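Local atomic coordinates of phage-related conserved hypothetical protein, BB2244 (Bordetella bronchiseptica, PDB entry 2BDV), a protein that is of unknown function but belongs to the SRAP family, whose characterised members form covalent crosslinks with abasic sites in single-stranded DNA. Residues P32-P37 with P118-G123; W60-H65 with F69-A74; E80-P85 with R186-L191. One frame throughout, in Å; residues are numbered along the deposited sequence.

Interaction 1: residues P32-P37 with P118-G123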
loop_
_atom_site.group_PDB
_atom_site.type_symbol
_atom_site.label_atom_id
_atom_site.label_comp_id
_atom_site.label_asym_id
_atom_site.label_seq_id
_atom_site.Cartn_x
_atom_site.Cartn_y
_atom_site.Cartn_z
ATOM N N PRO A 32 -13.840 -10.593 -3.946
ATOM C CA PRO A 32 -13.379 -9.288 -3.460
ATOM C C PRO A 32 -13.230 -9.244 -1.935
ATOM O O PRO A 32 -13.978 -9.899 -1.206
ATOM C CB PRO A 32 -14.455 -8.331 -3.977
ATOM C CG PRO A 32 -15.689 -9.174 -3.941
ATOM C CD PRO A 32 -15.205 -10.499 -4.494
ATOM N N ARG A 33 -12.252 -8.478 -1.463
ATOM C CA ARG A 33 -11.999 -8.347 -0.033
ATOM C C ARG A 33 -12.165 -6.899 0.397
ATOM O O ARG A 33 -11.397 -6.028 -0.013
ATOM C CB ARG A 33 -10.585 -8.823 0.297
ATOM C CG ARG A 33 -10.321 -10.266 -0.086
ATOM C CD ARG A 33 -11.176 -11.210 0.730
ATOM N NE ARG A 33 -11.713 -12.296 -0.079
ATOM C CZ ARG A 33 -12.529 -13.236 0.386
ATOM N NH1 ARG A 33 -12.976 -14.187 -0.423
ATOM N NH2 ARG A 33 -12.893 -13.225 1.663
ATOM N N TYR A 34 -13.174 -6.647 1.225
ATOM C CA TYR A 34 -13.451 -5.297 1.706
ATOM C C TYR A 34 -12.615 -4.952 2.945
ATOM O O TYR A 34 -12.403 -3.780 3.242
ATOM C CB TYR A 34 -14.955 -5.152 2.019
ATOM C CG TYR A 34 -15.438 -3.720 2.255
ATOM C CD1 TYR A 34 -15.213 -2.714 1.303
ATOM C CD2 TYR A 34 -16.125 -3.371 3.426
ATOM C CE1 TYR A 34 -15.659 -1.395 1.514
ATOM C CE2 TYR A 34 -16.575 -2.053 3.645
ATOM C CZ TYR A 34 -16.335 -1.073 2.685
ATOM O OH TYR A 34 -16.753 0.224 2.901
ATOM N N ASN A 35 -12.128 -5.974 3.649
ATOM C CA ASN A 35 -11.338 -5.768 4.863
ATOM C C ASN A 35 -10.019 -6.524 4.772
ATOM O O ASN A 35 -9.960 -7.718 5.067
ATOM C CB ASN A 35 -12.126 -6.259 6.081
ATOM C CG ASN A 35 -11.422 -5.968 7.393
ATOM O OD1 ASN A 35 -11.255 -4.808 7.783
ATOM N ND2 ASN A 35 -11.006 -7.024 8.085
ATOM N N ILE A 36 -8.957 -5.825 4.381
ATOM C CA ILE A 36 -7.656 -6.457 4.223
ATOM C C ILE A 36 -6.590 -5.894 5.150
ATOM O O ILE A 36 -6.195 -4.733 5.035
ATOM C CB ILE A 36 -7.157 -6.320 2.774
ATOM C CG1 ILE A 36 -8.191 -6.907 1.810
ATOM C CG2 ILE A 36 -5.816 -7.010 2.622
ATOM C CD1 ILE A 36 -7.850 -6.718 0.347
ATOM N N PRO A 37 -6.119 -6.714 6.099
ATOM C CA PRO A 37 -5.089 -6.270 7.038
ATOM C C PRO A 37 -3.730 -6.831 6.665
ATOM O O PRO A 37 -3.612 -7.646 5.757
ATOM C CB PRO A 37 -5.568 -6.857 8.352
ATOM C CG PRO A 37 -6.023 -8.220 7.910
ATOM C CD PRO A 37 -6.812 -7.907 6.627
ATOM N N PRO A 118 -14.100 3.998 12.925
ATOM C CA PRO A 118 -13.452 3.681 11.647
ATOM C C PRO A 118 -14.053 4.441 10.454
ATOM O O PRO A 118 -15.271 4.597 10.357
ATOM C CB PRO A 118 -13.653 2.167 11.530
ATOM C CG PRO A 118 -14.960 1.943 12.246
ATOM C CD PRO A 118 -14.831 2.831 13.459
ATOM N N TYR A 119 -13.195 4.925 9.559
ATOM C CA TYR A 119 -13.643 5.641 8.364
ATOM C C TYR A 119 -13.125 4.931 7.115
ATOM O O TYR A 119 -12.068 4.291 7.146
ATOM C CB TYR A 119 -13.116 7.087 8.350
ATOM C CG TYR A 119 -13.872 8.045 9.237
ATOM C CD1 TYR A 119 -13.631 8.094 10.610
ATOM C CD2 TYR A 119 -14.867 8.868 8.713
ATOM C CE1 TYR A 119 -14.365 8.932 11.444
ATOM C CE2 TYR A 119 -15.609 9.712 9.538
ATOM C CZ TYR A 119 -15.355 9.736 10.904
ATOM O OH TYR A 119 -16.114 10.539 11.731
ATOM N N TYR A 120 -13.869 5.028 6.019
ATOM C CA TYR A 120 -13.437 4.427 4.758
ATOM C C TYR A 120 -13.130 5.595 3.805
ATOM O O TYR A 120 -13.974 6.466 3.617
ATOM C CB TYR A 120 -14.543 3.536 4.160
ATOM C CG TYR A 120 -14.187 2.974 2.796
ATOM C CD1 TYR A 120 -13.084 2.142 2.637
ATOM C CD2 TYR A 120 -14.941 3.288 1.667
ATOM C CE1 TYR A 120 -12.735 1.636 1.400
ATOM C CE2 TYR A 120 -14.603 2.785 0.410
ATOM C CZ TYR A 120 -13.493 1.955 0.287
ATOM O OH TYR A 120 -13.127 1.430 -0.938
ATOM N N ILE A 121 -11.921 5.614 3.239
ATOM C CA ILE A 121 -11.481 6.674 2.319
ATOM C C ILE A 121 -11.317 6.106 0.915
ATOM O O ILE A 121 -10.775 5.016 0.750
ATOM C CB ILE A 121 -10.087 7.284 2.708
ATOM C CG1 ILE A 121 -10.089 7.814 4.138
ATOM C CG2 ILE A 121 -9.761 8.459 1.813
ATOM C CD1 ILE A 121 -9.931 6.772 5.185
ATOM N N HIS A 122 -11.769 6.838 -0.101
ATOM C CA HIS A 122 -11.637 6.351 -1.477
ATOM C C HIS A 122 -11.613 7.473 -2.514
ATOM O O HIS A 122 -11.780 8.648 -2.189
ATOM C CB HIS A 122 -12.785 5.392 -1.790
ATOM C CG HIS A 122 -14.116 6.068 -1.868
ATOM N ND1 HIS A 122 -14.499 6.831 -2.950
ATOM C CD2 HIS A 122 -15.123 6.158 -0.969
ATOM C CE1 HIS A 122 -15.684 7.364 -2.712
ATOM N NE2 HIS A 122 -16.084 6.971 -1.517
ATOM N N GLY A 123 -11.393 7.086 -3.764
ATOM C CA GLY A 123 -11.363 8.037 -4.857
ATOM C C GLY A 123 -12.496 7.725 -5.825
ATOM O O GLY A 123 -13.454 7.046 -5.461
#
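Y34 and Y120 make the contact alone, each through its phenol ring. The backbones stay far apart, with CA of Y34 and CA of Y120 10.2 Å from each other, so the side chains have to bridge the gap. Y34 starts it. CB of Y34 lies 7.2 Å from CE1 of Y120 and does not touch. With chi1 at -168°, the ring extends away from the Y34 backbone N, and this carries it across to Y120. CD1 of Y34 comes closer, to 5.0 Å from CE1 of Y120. CE1 of Y34 then meets CZ of Y120 at 4.2 Å, in ordinary apolar contact. The last atom goes furthest. The Y34 hydroxyl oxygen lies over one face of the Y120 ring, 3.7 Å above its plane and shifted toward the rim. Its nearest ring atoms there are CG and CD2 of Y120, both at 3.8 Å from Y34 OH. The edge of the Y34 ring is turned to the face of Y120, an edge-to-face pair with the planes inclined at 53°. The fold explains the meeting. Y120 belongs to strand 116-123, an inner strand of the antiparallel sheet formed with 5-7, 101-107 and 201-204. Residues 32-37 turn a corner at Y34, and the backbones of R33 and I36 on either side of it bond to Q7 and I5 of strand 5-7. Y34 also packs on A6, and so does Y120. The Y34 hydroxyl has a weak hydrogen bond to the hydroxyl of Y203, from the neighbouring strand 201-204. A further tyrosine, Y103, meets the ring of Y120, and the Y103 hydroxyl is hydrogen-bonded to the carbonyl oxygen of Y34.

Interaction 2: residues W60-H65 with F69-A74; sequences WGYKPH and FFMINA
Y62 and M71 pair backbone to backbone as a single antiparallel hydrogen-bonded bridge. Y62 N donates to M71 O at 2.8 Å, and M71 N returns a bond of the same length to Y62 O. The chain doubles back through a loop, and the two segments run roughly antiparallel. F70 has its CG opposite the backbone N (chi1 -176°), and this brings the ring back over the other segment, with CZ of F70 only 3.4 Å from CA of G61. A glycine here, with no side chain, lets the ring come so near. The selenomethionine M71 bends at its third torsion (chi3 -130°). CE of M71 presses on P64, 3.5 Å from CG of P64, a tight contact in which the two side chains cross at about a right angle. The Y62 ring has the backbone N of P64 over the centre of one face, and M71 SE lies 4.5 Å from CD2 of Y62. K63 runs beside F69 O, and its NZ forms a salt bridge with E143. At the far end, NE1 of W60 donates to I72 O at 3.3 Å, with an angle of 160° at the hydrogen. NE1 of W60 lies in the carbonyl plane of I72, on a lone pair of its oxygen. The W60 ring stacks on F147 and touches I149, both of strand 147-151. The I72 backbone bonds to I149, just where residues 73-75 begin their parallel run beside that strand.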
loop_
_atom_site.group_PDB
_atom_site.type_symbol
_atom_site.label_atom_id
_atom_site.label_comp_id
_atom_site.label_asym_id
_atom_site.label_seq_id
_atom_site.Cartn_x
_atom_site.Cartn_y
_atom_site.Cartn_z
ATOM N N TRP A 60 1.802 -8.965 2.665
ATOM C CA TRP A 60 1.831 -7.602 3.186
ATOM C C TRP A 60 2.412 -7.656 4.597
ATOM O O TRP A 60 1.834 -8.281 5.486
ATOM C CB TRP A 60 0.408 -7.022 3.225
ATOM C CG TRP A 60 0.341 -5.588 3.657
ATOM C CD1 TRP A 60 1.380 -4.703 3.712
ATOM C CD2 TRP A 60 -0.828 -4.853 4.039
ATOM N NE1 TRP A 60 0.933 -3.469 4.100
ATOM C CE2 TRP A 60 -0.420 -3.532 4.306
ATOM C CE3 TRP A 60 -2.186 -5.183 4.180
ATOM C CZ2 TRP A 60 -1.319 -2.532 4.709
ATOM C CZ3 TRP A 60 -3.079 -4.201 4.578
ATOM C CH2 TRP A 60 -2.643 -2.884 4.839
ATOM N N GLY A 61 3.558 -7.015 4.797
ATOM C CA GLY A 61 4.196 -7.015 6.104
ATOM C C GLY A 61 5.641 -7.472 6.004
ATOM O O GLY A 61 5.909 -8.667 5.855
ATOM N N TYR A 62 6.574 -6.526 6.081
ATOM C CA TYR A 62 8.004 -6.836 5.975
ATOM C C TYR A 62 8.713 -6.986 7.318
ATOM O O TYR A 62 8.686 -6.087 8.162
ATOM C CB TYR A 62 8.730 -5.771 5.134
ATOM C CG TYR A 62 10.228 -5.996 4.995
ATOM C CD1 TYR A 62 10.729 -7.189 4.474
ATOM C CD2 TYR A 62 11.145 -5.022 5.395
ATOM C CE1 TYR A 62 12.100 -7.409 4.360
ATOM C CE2 TYR A 62 12.523 -5.233 5.281
ATOM C CZ TYR A 62 12.993 -6.428 4.765
ATOM O OH TYR A 62 14.354 -6.666 4.670
ATOM N N LYS A 63 9.359 -8.139 7.486
ATOM C CA LYS A 63 10.098 -8.473 8.695
ATOM C C LYS A 63 11.587 -8.657 8.404
ATOM O O LYS A 63 12.012 -9.718 7.948
ATOM C CB LYS A 63 9.551 -9.766 9.296
ATOM C CG LYS A 63 10.274 -10.209 10.557
ATOM C CD LYS A 63 9.725 -11.530 11.082
ATOM C CE LYS A 63 9.969 -12.672 10.108
ATOM N NZ LYS A 63 9.278 -13.912 10.557
ATOM N N PRO A 64 12.402 -7.626 8.681
ATOM C CA PRO A 64 13.849 -7.696 8.441
ATOM C C PRO A 64 14.479 -8.919 9.104
ATOM O O PRO A 64 14.136 -9.272 10.235
ATOM C CB PRO A 64 14.359 -6.383 9.033
ATOM C CG PRO A 64 13.389 -6.126 10.152
ATOM C CD PRO A 64 12.066 -6.426 9.469
ATOM N N HIS A 65 15.404 -9.553 8.389
ATOM C CA HIS A 65 16.093 -10.749 8.868
ATOM C C HIS A 65 16.658 -10.623 10.289
ATOM O O HIS A 65 16.622 -11.584 11.062
ATOM C CB HIS A 65 17.229 -11.115 7.902
ATOM C CG HIS A 65 17.906 -12.413 8.223
ATOM N ND1 HIS A 65 19.228 -12.657 7.917
ATOM C CD2 HIS A 65 17.445 -13.539 8.818
ATOM C CE1 HIS A 65 19.553 -13.875 8.315
ATOM N NE2 HIS A 65 18.489 -14.431 8.865
ATOM N N PHE A 69 10.671 -6.575 13.937
ATOM C CA PHE A 69 9.790 -5.548 13.415
ATOM C C PHE A 69 8.923 -6.105 12.296
ATOM O O PHE A 69 9.373 -6.917 11.491
ATOM C CB PHE A 69 10.601 -4.376 12.865
ATOM C CG PHE A 69 10.836 -3.269 13.852
ATOM C CD1 PHE A 69 9.862 -2.930 14.788
ATOM C CD2 PHE A 69 11.994 -2.504 13.787
ATOM C CE1 PHE A 69 10.034 -1.840 15.643
ATOM C CE2 PHE A 69 12.176 -1.413 14.632
ATOM C CZ PHE A 69 11.191 -1.079 15.563
ATOM N N PHE A 70 7.675 -5.665 12.253
ATOM C CA PHE A 70 6.763 -6.093 11.211
ATOM C C PHE A 70 6.283 -4.825 10.532
ATOM O O PHE A 70 5.167 -4.360 10.766
ATOM C CB PHE A 70 5.590 -6.853 11.808
ATOM C CG PHE A 70 4.652 -7.406 10.784
ATOM C CD1 PHE A 70 3.350 -6.919 10.682
ATOM C CD2 PHE A 70 5.059 -8.433 9.938
ATOM C CE1 PHE A 70 2.461 -7.450 9.748
ATOM C CE2 PHE A 70 4.182 -8.974 8.996
ATOM C CZ PHE A 70 2.876 -8.484 8.901
HETATM N N MSE A 71 7.150 -4.266 9.695
HETATM C CA MSE A 71 6.867 -3.029 8.980
HETATM C C MSE A 71 5.810 -3.165 7.896
HETATM O O MSE A 71 5.965 -3.941 6.947
HETATM C CB MSE A 71 8.162 -2.488 8.384
HETATM C CG MSE A 71 9.173 -2.042 9.429
HETATM SE SE MSE A 71 10.973 -1.995 8.706
HETATM C CE MSE A 71 11.876 -3.017 10.085
ATOM N N ILE A 72 4.743 -2.383 8.045
ATOM C CA ILE A 72 3.627 -2.387 7.103
ATOM C C ILE A 72 3.598 -1.153 6.210
ATOM O O ILE A 72 2.997 -1.171 5.137
ATOM C CB ILE A 72 2.280 -2.469 7.835
ATOM C CG1 ILE A 72 2.114 -1.247 8.746
ATOM C CG2 ILE A 72 2.212 -3.753 8.639
ATOM C CD1 ILE A 72 0.759 -1.159 9.420
ATOM N N ASN A 73 4.231 -0.080 6.668
ATOM C CA ASN A 73 4.293 1.166 5.914
ATOM C C ASN A 73 5.756 1.574 5.772
ATOM O O ASN A 73 6.569 1.299 6.654
ATOM C CB ASN A 73 3.536 2.294 6.639
ATOM C CG ASN A 73 2.064 1.984 6.843
ATOM O OD1 ASN A 73 1.410 1.396 5.975
ATOM N ND2 ASN A 73 1.527 2.402 7.984
ATOM N N ALA A 74 6.085 2.231 4.665
ATOM C CA ALA A 74 7.450 2.683 4.427
ATOM C C ALA A 74 7.467 4.211 4.379
ATOM O O ALA A 74 6.982 4.816 3.420
ATOM C CB ALA A 74 7.976 2.102 3.120
#

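Interaction 3: residues E80-P85 with R186-L191; sequences ERHGWP and RAKEIL
E80 and H82 both meet K188, where the end of helix 76-80 lies against helix 184-191. Helix 76-80 closes with a Schellman motif. H82 is its first residue out of helical geometry and has a positive phi of 52°. This turn places the H82 ring near the tip of K188. E80 and K188 run alongside each other with their ends pointing opposite ways. E80 bends back at its second torsion (chi2 -53°), so its carboxylate lies beside the base of the lysine, with OE1 of E80 3.5 Å from CB of K188. The lysine is extended beyond CG and carries its ammonium the other way. The two charges therefore do not pair, and E80 OE1 stays 6.7 Å from K188 NZ. E80 OE1 has its salt bridge with R192 NH1 instead. E80 OE2 and the carbonyl oxygen of K188 are two acceptors 3.0 Å apart and are not hydrogen-bonded. K188 crosses the H82 side chain at a slant, and NZ of K188 comes obliquely to the imidazole, 3.1 Å from CD2 of H82. The positive charge of the lysine would be expected to disfavour a protonated H82. L191, one turn along, packs on L76 and I79 of helix 76-80 and on W177. CB of L191 also reaches the glutamate, 3.8 Å from OE2 of E80.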
loop_
_atom_site.group_PDB
_atom_site.type_symbol
_atom_site.label_atom_id
_atom_site.label_comp_id
_atom_site.label_asym_id
_atom_site.label_seq_id
_atom_site.Cartn_x
_atom_site.Cartn_y
_atom_site.Cartn_z
ATOM N N GLU A 80 13.459 8.779 0.850
ATOM C CA GLU A 80 14.103 9.933 0.228
ATOM C C GLU A 80 15.549 10.097 0.708
ATOM O O GLU A 80 16.452 10.345 -0.093
ATOM C CB GLU A 80 13.324 11.218 0.539
ATOM C CG GLU A 80 11.930 11.290 -0.066
ATOM C CD GLU A 80 11.934 11.024 -1.559
ATOM O OE1 GLU A 80 12.808 11.577 -2.257
ATOM O OE2 GLU A 80 11.057 10.274 -2.037
ATOM N N ARG A 81 15.754 9.962 2.018
ATOM C CA ARG A 81 17.077 10.092 2.621
ATOM C C ARG A 81 17.865 8.803 2.391
ATOM O O ARG A 81 18.973 8.636 2.905
ATOM C CB ARG A 81 16.955 10.347 4.132
ATOM C CG ARG A 81 15.872 11.345 4.537
ATOM C CD ARG A 81 16.190 12.776 4.120
ATOM N NE ARG A 81 15.009 13.639 4.186
ATOM C CZ ARG A 81 15.038 14.965 4.084
ATOM N NH1 ARG A 81 16.193 15.597 3.915
ATOM N NH2 ARG A 81 13.909 15.660 4.138
ATOM N N HIS A 82 17.274 7.892 1.625
ATOM C CA HIS A 82 17.887 6.607 1.309
ATOM C C HIS A 82 18.325 5.901 2.587
ATOM O O HIS A 82 19.495 5.573 2.766
ATOM C CB HIS A 82 19.085 6.809 0.373
ATOM C CG HIS A 82 19.444 5.592 -0.421
ATOM N ND1 HIS A 82 20.597 4.870 -0.200
ATOM C CD2 HIS A 82 18.799 4.968 -1.435
ATOM C CE1 HIS A 82 20.648 3.855 -1.044
ATOM N NE2 HIS A 82 19.568 3.890 -1.804
ATOM N N GLY A 83 17.367 5.670 3.477
ATOM C CA GLY A 83 17.675 5.010 4.731
ATOM C C GLY A 83 17.225 3.564 4.791
ATOM O O GLY A 83 16.521 3.078 3.905
ATOM N N TRP A 84 17.647 2.886 5.853
ATOM C CA TRP A 84 17.323 1.488 6.104
ATOM C C TRP A 84 15.834 1.368 6.438
ATOM O O TRP A 84 15.273 2.221 7.124
ATOM C CB TRP A 84 18.157 0.969 7.297
ATOM C CG TRP A 84 18.088 -0.532 7.529
ATOM C CD1 TRP A 84 18.764 -1.505 6.843
ATOM C CD2 TRP A 84 17.283 -1.221 8.504
ATOM N NE1 TRP A 84 18.428 -2.752 7.330
ATOM C CE2 TRP A 84 17.523 -2.604 8.348
ATOM C CE3 TRP A 84 16.383 -0.801 9.491
ATOM C CZ2 TRP A 84 16.896 -3.570 9.140
ATOM C CZ3 TRP A 84 15.753 -1.764 10.284
ATOM C CH2 TRP A 84 16.016 -3.134 10.100
ATOM N N PRO A 85 15.179 0.303 5.952
ATOM C CA PRO A 85 15.798 -0.732 5.120
ATOM C C PRO A 85 15.371 -0.575 3.669
ATOM O O PRO A 85 15.792 -1.327 2.793
ATOM C CB PRO A 85 15.255 -2.008 5.731
ATOM C CG PRO A 85 13.840 -1.617 5.993
ATOM C CD PRO A 85 13.969 -0.228 6.605
ATOM N N ARG A 186 14.962 8.628 -10.103
ATOM C CA ARG A 186 13.684 8.965 -10.707
ATOM C C ARG A 186 12.555 8.433 -9.829
ATOM O O ARG A 186 11.513 9.069 -9.693
ATOM C CB ARG A 186 13.593 8.372 -12.121
ATOM C CG ARG A 186 12.241 8.570 -12.812
ATOM C CD ARG A 186 11.848 10.047 -12.916
ATOM N NE ARG A 186 10.425 10.218 -13.218
ATOM C CZ ARG A 186 9.744 11.335 -12.982
ATOM N NH1 ARG A 186 10.354 12.383 -12.445
ATOM N NH2 ARG A 186 8.450 11.403 -13.259
ATOM N N ALA A 187 12.778 7.270 -9.227
ATOM C CA ALA A 187 11.786 6.651 -8.357
ATOM C C ALA A 187 11.489 7.533 -7.152
ATOM O O ALA A 187 10.338 7.689 -6.747
ATOM C CB ALA A 187 12.279 5.283 -7.888
ATOM N N LYS A 188 12.531 8.107 -6.569
ATOM C CA LYS A 188 12.333 8.960 -5.412
ATOM C C LYS A 188 11.487 10.190 -5.745
ATOM O O LYS A 188 10.625 10.575 -4.961
ATOM C CB LYS A 188 13.690 9.345 -4.826
ATOM C CG LYS A 188 14.354 8.176 -4.114
ATOM C CD LYS A 188 15.816 8.436 -3.848
ATOM C CE LYS A 188 16.471 7.245 -3.182
ATOM N NZ LYS A 188 17.959 7.384 -3.201
ATOM N N GLU A 189 11.717 10.795 -6.906
ATOM C CA GLU A 189 10.940 11.963 -7.315
ATOM C C GLU A 189 9.453 11.621 -7.451
ATOM O O GLU A 189 8.587 12.329 -6.930
ATOM C CB GLU A 189 11.450 12.509 -8.656
ATOM C CG GLU A 189 12.773 13.272 -8.586
ATOM C CD GLU A 189 13.268 13.706 -9.956
ATOM O OE1 GLU A 189 14.236 14.502 -10.027
ATOM O OE2 GLU A 189 12.692 13.240 -10.968
ATOM N N ILE A 190 9.168 10.532 -8.159
ATOM C CA ILE A 190 7.796 10.081 -8.382
ATOM C C ILE A 190 7.039 9.943 -7.063
ATOM O O ILE A 190 5.881 10.335 -6.953
ATOM C CB ILE A 190 7.780 8.716 -9.107
ATOM C CG1 ILE A 190 8.368 8.868 -10.512
ATOM C CG2 ILE A 190 6.353 8.179 -9.202
ATOM C CD1 ILE A 190 8.391 7.584 -11.311
ATOM N N LEU A 191 7.721 9.396 -6.070
ATOM C CA LEU A 191 7.135 9.164 -4.768
ATOM C C LEU A 191 6.443 10.360 -4.132
ATOM O O LEU A 191 5.499 10.187 -3.366
ATOM C CB LEU A 191 8.199 8.622 -3.829
ATOM C CG LEU A 191 7.808 7.349 -3.088
ATOM C CD1 LEU A 191 6.998 6.405 -3.976
ATOM C CD2 LEU A 191 9.073 6.689 -2.601
#

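Interaction 2 is nested within the loop that interaction 1 closes, and the two touch where the W60 ring packs on the carbonyl oxygens of I36 and P37. Their centres are 20 Å apart. Interaction 3 opens after interaction 2 has closed, and its centre is 17 Å from it. W84 and P85 there pack on P64, Y62 and M71. Interactions 1 and 3 alternate along the chain and lie on opposite sides of its centre, with nearest atoms about 16 Å apart. Interaction 2 thus touches residues 36-37 of interaction 1 on one side and the loop residues W84 and P85 of interaction 3 on the other. All lie in the one SRAP family region.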